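Local coordinates for Serine/threonine-protein kinase pknE (Mycobacterium tuberculosis, PDB 2H34) that phosphorylates serine and threonine residues of proteins at the expense of ATP, probably helping the bacterium survive inside infected macrophages, at residues Ile218-Thr222 with Tyr281-Leu287. Residues are numbered along the deposited sequence; the frame is centred on the assembly and turned at random.
Sequences IYALT and YVTCGDL
Ile218, near the start of helix 217-230, meets Cys284, in the first turn of helix 284-293, with their CA atoms 5.5 Å apart, and no hydrogen bond links the two segments. Ile218 illustrates how one branched side chain can pack along the backbone that leads into a helix, from Tyr281 to Cys284. Its CG2, anti to the backbone N, lies against the carbonyl oxygen of Tyr281; Ile218 CG1, on the other branch, faces Cys284 N and stands 3.7 Å from Cys284 SG; and CD1 extends beyond it to the carbonyl of Val282. Cys284 SG in turn touches Leu221 CD2 at 3.6 Å, which places it between two aliphatic chains of the opposing helix. One turn further along, Leu287 reaches across with CG anti to its backbone N (chi1 -157°), and Leu287 CD1 rests 3.5 Å from Leu221 CD2. Leu287 CD1 also lies 3.6 Å from Thr222 OG1, a hydroxyl that is turned back on its own helix and donates to Ile218 O over 2.8 Å. Gly272 O is a second, weak partner; as both are carbonyls, the one hydroxyl proton must be shared or alternate between them.

Both helices belong to the C-terminal lobe of the protein kinase fold, and helix 133-152 backs their junction, with Val140 and Ile143 against Leu221 and Leu147 against Cys284. The later helix opens with a classical N-cap: Thr283 OG1 accepts from Asp286 N at 2.8 Å, with an N-H...O angle of 150°. Asp148 OD1, from helix 133-152, accepts a hydrogen bond from Cys284 N. On the flank of this turn, one face of the Tyr281 ring carries CA of Leu287, 3.9 Å above its plane and displaced toward the rim, while Val268 of helix 264-272 touches both residues.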
loop_
_atom_site.group_PDB
_atom_site.type_symbol
_atom_site.label_atom_id
_atom_site.label_comp_id
_atom_site.label_asym_id
_atom_site.label_seq_id
_atom_site.Cartn_x
_atom_site.Cartn_y
_atom_site.Cartn_z
ATOM N N ILE A 218 -5.641 5.007 -6.619
ATOM C CA ILE A 218 -7.021 4.541 -6.784
ATOM C C ILE A 218 -7.086 3.375 -7.767
ATOM O O ILE A 218 -7.798 2.401 -7.534
ATOM C CB ILE A 218 -7.966 5.703 -7.224
ATOM C CG1 ILE A 218 -8.177 6.669 -6.058
ATOM C CG2 ILE A 218 -9.322 5.173 -7.705
ATOM C CD1 ILE A 218 -8.225 8.095 -6.450
ATOM N N TYR A 219 -6.322 3.480 -8.849
ATOM C CA TYR A 219 -6.233 2.424 -9.859
ATOM C C TYR A 219 -5.645 1.179 -9.206
ATOM O O TYR A 219 -6.246 0.096 -9.253
ATOM C CB TYR A 219 -5.344 2.870 -11.032
ATOM C CG TYR A 219 -5.278 1.913 -12.224
ATOM C CD1 TYR A 219 -6.034 2.158 -13.367
ATOM C CD2 TYR A 219 -4.432 0.802 -12.232
ATOM C CE1 TYR A 219 -5.981 1.319 -14.472
ATOM C CE2 TYR A 219 -4.377 -0.052 -13.338
ATOM C CZ TYR A 219 -5.162 0.219 -14.451
ATOM O OH TYR A 219 -5.153 -0.586 -15.566
ATOM N N ALA A 220 -4.469 1.345 -8.598
ATOM C CA ALA A 220 -3.778 0.256 -7.931
ATOM C C ALA A 220 -4.710 -0.497 -6.963
ATOM O O ALA A 220 -4.868 -1.721 -7.060
ATOM C CB ALA A 220 -2.565 0.793 -7.215
ATOM N N LEU A 221 -5.365 0.241 -6.069
ATOM C CA LEU A 221 -6.248 -0.370 -5.064
ATOM C C LEU A 221 -7.325 -1.255 -5.684
ATOM O O LEU A 221 -7.726 -2.266 -5.101
ATOM C CB LEU A 221 -6.894 0.699 -4.185
ATOM C CG LEU A 221 -7.501 0.262 -2.855
ATOM C CD1 LEU A 221 -6.426 -0.233 -1.919
ATOM C CD2 LEU A 221 -8.260 1.411 -2.208
ATOM N N THR A 222 -7.781 -0.872 -6.872
ATOM C CA THR A 222 -8.837 -1.607 -7.546
ATOM C C THR A 222 -8.301 -2.935 -8.099
ATOM O O THR A 222 -8.974 -3.967 -7.993
ATOM C CB THR A 222 -9.517 -0.748 -8.631
ATOM O OG1 THR A 222 -9.758 0.558 -8.110
ATOM C CG2 THR A 222 -10.835 -1.352 -9.045
ATOM N N TYR A 281 -12.936 6.528 -9.993
ATOM C CA TYR A 281 -13.348 7.201 -8.784
ATOM C C TYR A 281 -12.311 8.250 -8.459
ATOM O O TYR A 281 -11.141 8.076 -8.761
ATOM C CB TYR A 281 -13.483 6.221 -7.632
ATOM C CG TYR A 281 -14.447 5.080 -7.888
ATOM C CD1 TYR A 281 -13.989 3.842 -8.339
ATOM C CD2 TYR A 281 -15.810 5.228 -7.654
ATOM C CE1 TYR A 281 -14.871 2.791 -8.566
ATOM C CE2 TYR A 281 -16.693 4.185 -7.873
ATOM C CZ TYR A 281 -16.221 2.978 -8.331
ATOM O OH TYR A 281 -17.092 1.945 -8.539
ATOM N N VAL A 282 -12.762 9.353 -7.877
ATOM C CA VAL A 282 -11.892 10.478 -7.545
ATOM C C VAL A 282 -11.129 10.210 -6.245
ATOM O O VAL A 282 -10.010 10.697 -6.056
ATOM C CB VAL A 282 -12.714 11.782 -7.475
ATOM C CG1 VAL A 282 -11.895 12.943 -6.909
ATOM C CG2 VAL A 282 -13.195 12.125 -8.866
ATOM N N THR A 283 -11.752 9.428 -5.365
ATOM C CA THR A 283 -11.112 8.973 -4.140
ATOM C C THR A 283 -11.181 7.457 -3.915
ATOM O O THR A 283 -12.034 6.750 -4.463
ATOM C CB THR A 283 -11.721 9.634 -2.890
ATOM O OG1 THR A 283 -13.044 9.133 -2.689
ATOM C CG2 THR A 283 -11.732 11.144 -3.024
ATOM N N CYS A 284 -10.286 6.982 -3.060
ATOM C CA CYS A 284 -10.349 5.633 -2.570
ATOM C C CYS A 284 -11.581 5.470 -1.711
ATOM O O CYS A 284 -12.128 4.363 -1.597
ATOM C CB CYS A 284 -9.105 5.330 -1.750
ATOM S SG CYS A 284 -7.692 4.946 -2.765
ATOM N N GLY A 285 -12.011 6.574 -1.103
ATOM C CA GLY A 285 -13.234 6.591 -0.310
ATOM C C GLY A 285 -14.433 6.225 -1.159
ATOM O O GLY A 285 -15.270 5.420 -0.752
ATOM N N ASP A 286 -14.494 6.793 -2.360
ATOM C CA ASP A 286 -15.596 6.519 -3.274
ATOM C C ASP A 286 -15.514 5.117 -3.833
ATOM O O ASP A 286 -16.541 4.455 -4.007
ATOM C CB ASP A 286 -15.648 7.547 -4.395
ATOM C CG ASP A 286 -15.986 8.932 -3.891
ATOM O OD1 ASP A 286 -15.600 9.902 -4.573
ATOM O OD2 ASP A 286 -16.622 9.058 -2.814
ATOM N N LEU A 287 -14.293 4.667 -4.112
ATOM C CA LEU A 287 -14.051 3.268 -4.412
ATOM C C LEU A 287 -14.653 2.404 -3.312
ATOM O O LEU A 287 -15.539 1.583 -3.567
ATOM C CB LEU A 287 -12.553 3.013 -4.462
ATOM C CG LEU A 287 -12.010 1.825 -5.254
ATOM C CD1 LEU A 287 -10.589 1.603 -4.819
ATOM C CD2 LEU A 287 -12.798 0.552 -5.079
#